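Local coordinates for protein spectinomycin phosphotransferase (Legionella pneumophila, PDB 3I1A) that probably transfers a phosphate group from a nucleotide to the antibiotic spectinomycin, which makes the bacterium resistant to it, at residues D22-F28 against Y40-E45; L243-G247 against I260-Y264. All coordinates share one frame; numbering follows the deposited sequence. Where two conformers were deposited one is given.

Contact 1. Residues D22-F28 against Y40-E45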
loop_
_atom_site.group_PDB
_atom_site.type_symbol
_atom_site.label_atom_id
_atom_site.label_comp_id
_atom_site.label_asym_id
_atom_site.label_seq_id
_atom_site.Cartn_x
_atom_site.Cartn_y
_atom_site.Cartn_z
ATOM N N ASP A 22 29.862 -9.923 7.260
ATOM C CA ASP A 22 30.561 -10.844 6.364
ATOM C C ASP A 22 29.544 -11.738 5.665
ATOM O O ASP A 22 28.876 -12.564 6.292
ATOM C CB ASP A 22 31.572 -11.719 7.119
ATOM C CG ASP A 22 32.897 -11.022 7.347
ATOM O OD1 ASP A 22 33.427 -10.390 6.408
ATOM O OD2 ASP A 22 33.424 -11.121 8.470
ATOM N N ILE A 23 29.430 -11.551 4.358
ATOM C CA ILE A 23 28.508 -12.305 3.531
ATOM C C ILE A 23 29.349 -13.290 2.737
ATOM O O ILE A 23 30.412 -12.935 2.214
ATOM C CB ILE A 23 27.741 -11.369 2.555
ATOM C CG1 ILE A 23 26.850 -10.413 3.352
ATOM C CG2 ILE A 23 26.900 -12.187 1.576
ATOM C CD1 ILE A 23 25.834 -11.109 4.209
ATOM N N HIS A 24 28.880 -14.526 2.654
ATOM C CA HIS A 24 29.628 -15.551 1.941
ATOM C C HIS A 24 28.984 -15.866 0.604
ATOM O O HIS A 24 29.584 -16.516 -0.238
ATOM C CB HIS A 24 29.729 -16.819 2.807
ATOM C CG HIS A 24 28.406 -17.349 3.273
ATOM N ND1 HIS A 24 27.460 -17.865 2.411
ATOM C CD2 HIS A 24 27.868 -17.436 4.515
ATOM C CE1 HIS A 24 26.397 -18.245 3.101
ATOM N NE2 HIS A 24 26.619 -17.996 4.380
ATOM N N THR A 25 27.767 -15.383 0.400
ATOM C CA THR A 25 27.079 -15.631 -0.855
ATOM C C THR A 25 25.989 -14.589 -1.092
ATOM O O THR A 25 25.194 -14.290 -0.200
ATOM C CB THR A 25 26.460 -17.058 -0.871
ATOM O OG1 THR A 25 26.076 -17.403 -2.209
ATOM C CG2 THR A 25 25.249 -17.128 0.037
ATOM N N ALA A 26 25.969 -14.036 -2.300
ATOM C CA ALA A 26 24.987 -13.024 -2.676
ATOM C C ALA A 26 24.412 -13.371 -4.044
ATOM O O ALA A 26 25.137 -13.755 -4.954
ATOM C CB ALA A 26 25.631 -11.646 -2.712
ATOM N N GLN A 27 23.105 -13.219 -4.190
ATOM C CA GLN A 27 22.458 -13.565 -5.440
ATOM C C GLN A 27 21.348 -12.581 -5.806
ATOM O O GLN A 27 20.555 -12.181 -4.954
ATOM C CB GLN A 27 21.898 -14.987 -5.312
ATOM C CG GLN A 27 21.227 -15.531 -6.544
ATOM C CD GLN A 27 20.742 -16.952 -6.337
ATOM O OE1 GLN A 27 21.522 -17.844 -5.987
ATOM N NE2 GLN A 27 19.450 -17.176 -6.556
ATOM N N PHE A 28 21.301 -12.189 -7.076
ATOM C CA PHE A 28 20.271 -11.260 -7.541
ATOM C C PHE A 28 18.919 -11.949 -7.482
ATOM O O PHE A 28 18.813 -13.116 -7.846
ATOM C CB PHE A 28 20.553 -10.827 -8.980
ATOM C CG PHE A 28 19.475 -9.959 -9.583
ATOM C CD1 PHE A 28 19.082 -8.777 -8.965
ATOM C CD2 PHE A 28 18.868 -10.319 -10.788
ATOM C CE1 PHE A 28 18.100 -7.956 -9.533
ATOM C CE2 PHE A 28 17.885 -9.507 -11.366
ATOM C CZ PHE A 28 17.503 -8.318 -10.730
ATOM N N TYR A 40 18.470 -8.258 -3.776
ATOM C CA TYR A 40 19.454 -9.321 -3.694
ATOM C C TYR A 40 19.322 -10.058 -2.380
ATOM O O TYR A 40 18.882 -9.475 -1.381
ATOM C CB TYR A 40 20.879 -8.742 -3.731
ATOM C CG TYR A 40 21.275 -7.959 -4.960
ATOM C CD1 TYR A 40 20.889 -6.630 -5.122
ATOM C CD2 TYR A 40 22.048 -8.559 -5.964
ATOM C CE1 TYR A 40 21.257 -5.911 -6.258
ATOM C CE2 TYR A 40 22.420 -7.858 -7.097
ATOM C CZ TYR A 40 22.018 -6.533 -7.240
ATOM O OH TYR A 40 22.363 -5.848 -8.373
ATOM N N GLN A 41 19.707 -11.335 -2.380
ATOM C CA GLN A 41 19.717 -12.121 -1.148
ATOM C C GLN A 41 21.191 -12.301 -0.819
ATOM O O GLN A 41 21.956 -12.832 -1.635
ATOM C CB GLN A 41 19.072 -13.503 -1.321
ATOM C CG GLN A 41 19.167 -14.353 -0.035
ATOM C CD GLN A 41 18.697 -15.790 -0.224
ATOM O OE1 GLN A 41 17.570 -16.031 -0.651
ATOM N NE2 GLN A 41 19.564 -16.751 0.102
ATOM N N ALA A 42 21.599 -11.839 0.360
ATOM C CA ALA A 42 22.987 -11.956 0.786
ATOM C C ALA A 42 22.995 -12.678 2.132
ATOM O O ALA A 42 22.369 -12.228 3.090
ATOM C CB ALA A 42 23.617 -10.570 0.909
ATOM N N ASP A 43 23.715 -13.788 2.202
ATOM C CA ASP A 43 23.760 -14.594 3.423
ATOM C C ASP A 43 25.065 -14.566 4.202
ATOM O O ASP A 43 26.150 -14.676 3.622
ATOM C CB ASP A 43 23.449 -16.051 3.074
ATOM C CG ASP A 43 22.171 -16.199 2.289
ATOM O OD1 ASP A 43 21.096 -15.914 2.848
ATOM O OD2 ASP A 43 22.248 -16.595 1.110
ATOM N N SER A 44 24.941 -14.413 5.523
ATOM C CA SER A 44 26.086 -14.433 6.425
ATOM C C SER A 44 26.033 -15.831 7.013
ATOM O O SER A 44 24.952 -16.425 7.101
ATOM C CB SER A 44 25.927 -13.421 7.564
ATOM O OG SER A 44 25.003 -13.879 8.541
ATOM N N GLU A 45 27.181 -16.367 7.409
ATOM C CA GLU A 45 27.211 -17.707 7.993
ATOM C C GLU A 45 26.242 -17.783 9.171
ATOM O O GLU A 45 25.853 -18.868 9.599
ATOM C CB GLU A 45 28.636 -18.050 8.454
ATOM C CG GLU A 45 29.639 -18.098 7.309
ATOM C CD GLU A 45 31.047 -18.454 7.745
ATOM O OE1 GLU A 45 31.216 -19.459 8.467
ATOM O OE2 GLU A 45 31.994 -17.735 7.351
#
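Tyr40 and Phe28 are opposite one another as a non-hydrogen-bonded antiparallel pair, and their rings meet at a slant: the planes are 59° apart, and Phe28 CD1 sits over one face of the Tyr40 ring, toward its rim, 3.9 Å from Tyr40 CE2. Phe28 reaches this position because its CG is anti to the backbone N (chi1 175°). At Gln41 the backbone is tied to Gln27 in both directions, with Gln41 N to Gln27 O and Gln27 N to Gln41 O each 2.8 Å. These paired bonds, with segments 25-28 and 40-43 running at 171° to each other, define an antiparallel beta hairpin made of the first two strands of the kinase-like N-terminal sheet; strand 48-55 continues the sheet beyond 40-43. The extended Gln41 side chain turns along its own strand, where Gln41 NE2 donates to the syn lone pair of Asp43 OD2, and that oxygen lies in the plane of the Gln41 amide. Ala42, on the same face as Tyr40, meets Ile23 through its CB, 3.7 Å from Ile23 CG2, and helix 10-19 covers this apolar patch with Leu15. Asp43 N donates to Thr25 O, while Asp43 O accepts from His24 N at 2.9 Å. That same carbonyl oxygen lies 3.3 Å above the centre of the His24 ring. The Asp43 carboxylate is bonded through OD1 to Ser48 OG. Ser44 CB rests on the Asp22 carbonyl, 3.3 Å from Asp22 O, as its OG bonds to Lys47 N. Glu45 then closes on the histidine ring, its CG 3.4 Å from His24 CD2.

Contact 2. Residues L243-G247 against I260-Y264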
loop_
_atom_site.group_PDB
_atom_site.type_symbol
_atom_site.label_atom_id
_atom_site.label_comp_id
_atom_site.label_asym_id
_atom_site.label_seq_id
_atom_site.Cartn_x
_atom_site.Cartn_y
_atom_site.Cartn_z
ATOM N N LEU A 243 -8.228 4.580 8.270
ATOM C CA LEU A 243 -9.284 3.874 8.982
ATOM C C LEU A 243 -10.289 3.151 8.083
ATOM O O LEU A 243 -10.913 2.185 8.518
ATOM C CB LEU A 243 -10.014 4.833 9.950
ATOM C CG LEU A 243 -9.090 5.355 11.064
ATOM C CD1 LEU A 243 -9.880 6.256 12.073
ATOM C CD2 LEU A 243 -8.461 4.169 11.793
ATOM N N MET A 244 -10.426 3.601 6.838
ATOM C CA MET A 244 -11.383 3.003 5.921
ATOM C C MET A 244 -11.112 1.520 5.681
ATOM O O MET A 244 -12.018 0.770 5.307
ATOM C CB MET A 244 -11.365 3.743 4.583
ATOM C CG MET A 244 -10.053 3.644 3.835
ATOM S SD MET A 244 -10.277 3.369 2.028
ATOM C CE MET A 244 -10.374 1.531 2.025
ATOM N N PHE A 245 -9.880 1.100 5.911
ATOM C CA PHE A 245 -9.521 -0.297 5.694
ATOM C C PHE A 245 -10.026 -1.230 6.795
ATOM O O PHE A 245 -10.206 -2.429 6.563
ATOM C CB PHE A 245 -8.002 -0.425 5.569
ATOM C CG PHE A 245 -7.458 0.169 4.291
ATOM C CD1 PHE A 245 -7.002 1.490 4.253
ATOM C CD2 PHE A 245 -7.451 -0.575 3.112
ATOM C CE1 PHE A 245 -6.550 2.061 3.053
ATOM C CE2 PHE A 245 -6.994 -0.003 1.907
ATOM C CZ PHE A 245 -6.549 1.305 1.882
ATOM N N ILE A 246 -10.268 -0.693 7.992
ATOM C CA ILE A 246 -10.737 -1.533 9.103
ATOM C C ILE A 246 -12.203 -1.804 8.819
ATOM O O ILE A 246 -13.031 -0.892 8.846
ATOM C CB ILE A 246 -10.529 -0.803 10.455
ATOM C CG1 ILE A 246 -9.064 -0.325 10.554
ATOM C CG2 ILE A 246 -10.894 -1.726 11.627
ATOM C CD1 ILE A 246 -7.995 -1.437 10.448
ATOM N N GLY A 247 -12.517 -3.058 8.498
ATOM C CA GLY A 247 -13.883 -3.397 8.134
ATOM C C GLY A 247 -14.139 -3.043 6.660
ATOM O O GLY A 247 -15.268 -3.142 6.163
ATOM N N ILE A 260 -13.462 -4.931 13.898
ATOM C CA ILE A 260 -13.630 -3.500 14.099
ATOM C C ILE A 260 -13.581 -3.162 15.593
ATOM O O ILE A 260 -12.906 -2.210 16.016
ATOM C CB ILE A 260 -14.944 -3.037 13.460
ATOM C CG1 ILE A 260 -14.876 -3.297 11.949
ATOM C CG2 ILE A 260 -15.190 -1.568 13.758
ATOM C CD1 ILE A 260 -16.156 -2.997 11.226
ATOM N N GLN A 261 -14.262 -3.967 16.403
ATOM C CA GLN A 261 -14.282 -3.763 17.850
ATOM C C GLN A 261 -12.900 -3.855 18.482
ATOM O O GLN A 261 -12.525 -3.016 19.299
ATOM C CB GLN A 261 -15.199 -4.799 18.522
ATOM C CG GLN A 261 -15.231 -4.687 20.041
ATOM C CD GLN A 261 -15.981 -5.839 20.699
ATOM O OE1 GLN A 261 -16.570 -6.693 20.021
ATOM N NE2 GLN A 261 -15.953 -5.872 22.026
ATOM N N TYR A 262 -12.146 -4.892 18.120
ATOM C CA TYR A 262 -10.806 -5.079 18.661
ATOM C C TYR A 262 -9.891 -3.944 18.184
ATOM O O TYR A 262 -9.091 -3.378 18.958
ATOM C CB TYR A 262 -10.230 -6.433 18.201
ATOM C CG TYR A 262 -11.059 -7.659 18.531
ATOM C CD1 TYR A 262 -10.802 -8.888 17.898
ATOM C CD2 TYR A 262 -12.099 -7.603 19.460
ATOM C CE1 TYR A 262 -11.569 -10.027 18.187
ATOM C CE2 TYR A 262 -12.875 -8.744 19.758
ATOM C CZ TYR A 262 -12.606 -9.944 19.119
ATOM O OH TYR A 262 -13.386 -11.054 19.398
ATOM N N PHE A 263 -9.997 -3.604 16.903
ATOM C CA PHE A 263 -9.173 -2.524 16.382
ATOM C C PHE A 263 -9.379 -1.235 17.173
ATOM O O PHE A 263 -8.406 -0.643 17.646
ATOM C CB PHE A 263 -9.472 -2.235 14.915
ATOM C CG PHE A 263 -8.695 -1.057 14.369
ATOM C CD1 PHE A 263 -7.396 -1.223 13.886
ATOM C CD2 PHE A 263 -9.238 0.237 14.417
ATOM C CE1 PHE A 263 -6.644 -0.135 13.462
ATOM C CE2 PHE A 263 -8.485 1.339 13.993
ATOM C CZ PHE A 263 -7.191 1.151 13.514
ATOM N N TYR A 264 -10.628 -0.807 17.329
ATOM C CA TYR A 264 -10.870 0.439 18.046
ATOM C C TYR A 264 -10.587 0.387 19.520
ATOM O O TYR A 264 -10.345 1.424 20.154
ATOM C CB TYR A 264 -12.267 0.958 17.748
ATOM C CG TYR A 264 -12.297 1.614 16.391
ATOM C CD1 TYR A 264 -12.769 0.940 15.266
ATOM C CD2 TYR A 264 -11.786 2.906 16.222
ATOM C CE1 TYR A 264 -12.736 1.536 14.010
ATOM C CE2 TYR A 264 -11.743 3.504 14.978
ATOM C CZ TYR A 264 -12.219 2.825 13.880
ATOM O OH TYR A 264 -12.195 3.450 12.667
HETATM O O HOH W 1 -13.072 2.282 10.351
#
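Ile246 stands almost at a right angle to the Phe263 side chain and presses on one face of its ring. Its CG1 lies 3.6 Å from the Phe263 ring centroid and 3° off the normal, a CH-pi contact, while Ile246 CD1 extends over the ring to 3.5 Å from Phe263 CD1. The second branch, the CG2 methyl of Ile246, is used as well: anti to the backbone N, it comes within 3.6 Å of Phe263 CB. Leu243 adds a second apolar touch, with its CD2 3.6 Å from Phe263 CE2, and its other methyl, CD1, meets the edge of the Tyr264 ring near the hydroxyl. On the other flank of Ile246, the Ile260 side chain reaches Gly247, with Ile260 CD1 3.9 Å from Gly247 CA.

The backbone sets these positions. A type I turn from Leu243 to Ile246, closed by Ile246 N bonding to Leu243 O, presents both side chains to the helix. One water links the two segments, donating to Leu243 O at 2.8 Å and lying 2.7 Å from Tyr264 OH, in the plane of that ring. No direct hydrogen bond crosses the contact. Farther out, Leu121 and Leu125 of helix 115-129 touch Phe263, and Arg281 of helix 274-297 bonds to Met244 O. This apolar packing of a turn on helix 257-267 lies in the largely helical C-terminal lobe expected of the kinase-like aminoglycoside phosphotransferase fold.

Contact 1 closes before contact 2 opens along the chain, and the two lie in different parts of the molecule: their centres are 40 Å apart, their nearest atoms about 27 Å, and they share no helix or strand. Contact 1 joins strand 25-29, at one edge of the five-stranded antiparallel sheet, to strand 38-43; strand 48-55 of that sheet carries Phe50 and Lys52, which bind ADP in another structure of this protein. Contact 2 packs the loop after helix 240-243 on helix 257-267, with the side chain of Ile246 about 11 Å from that of Asn217, a magnesium ligand when the metal is bound, as it is not here. This separation fits the two-lobed plan of kinase-like phosphotransferases, in which the nucleotide site lies between the lobes.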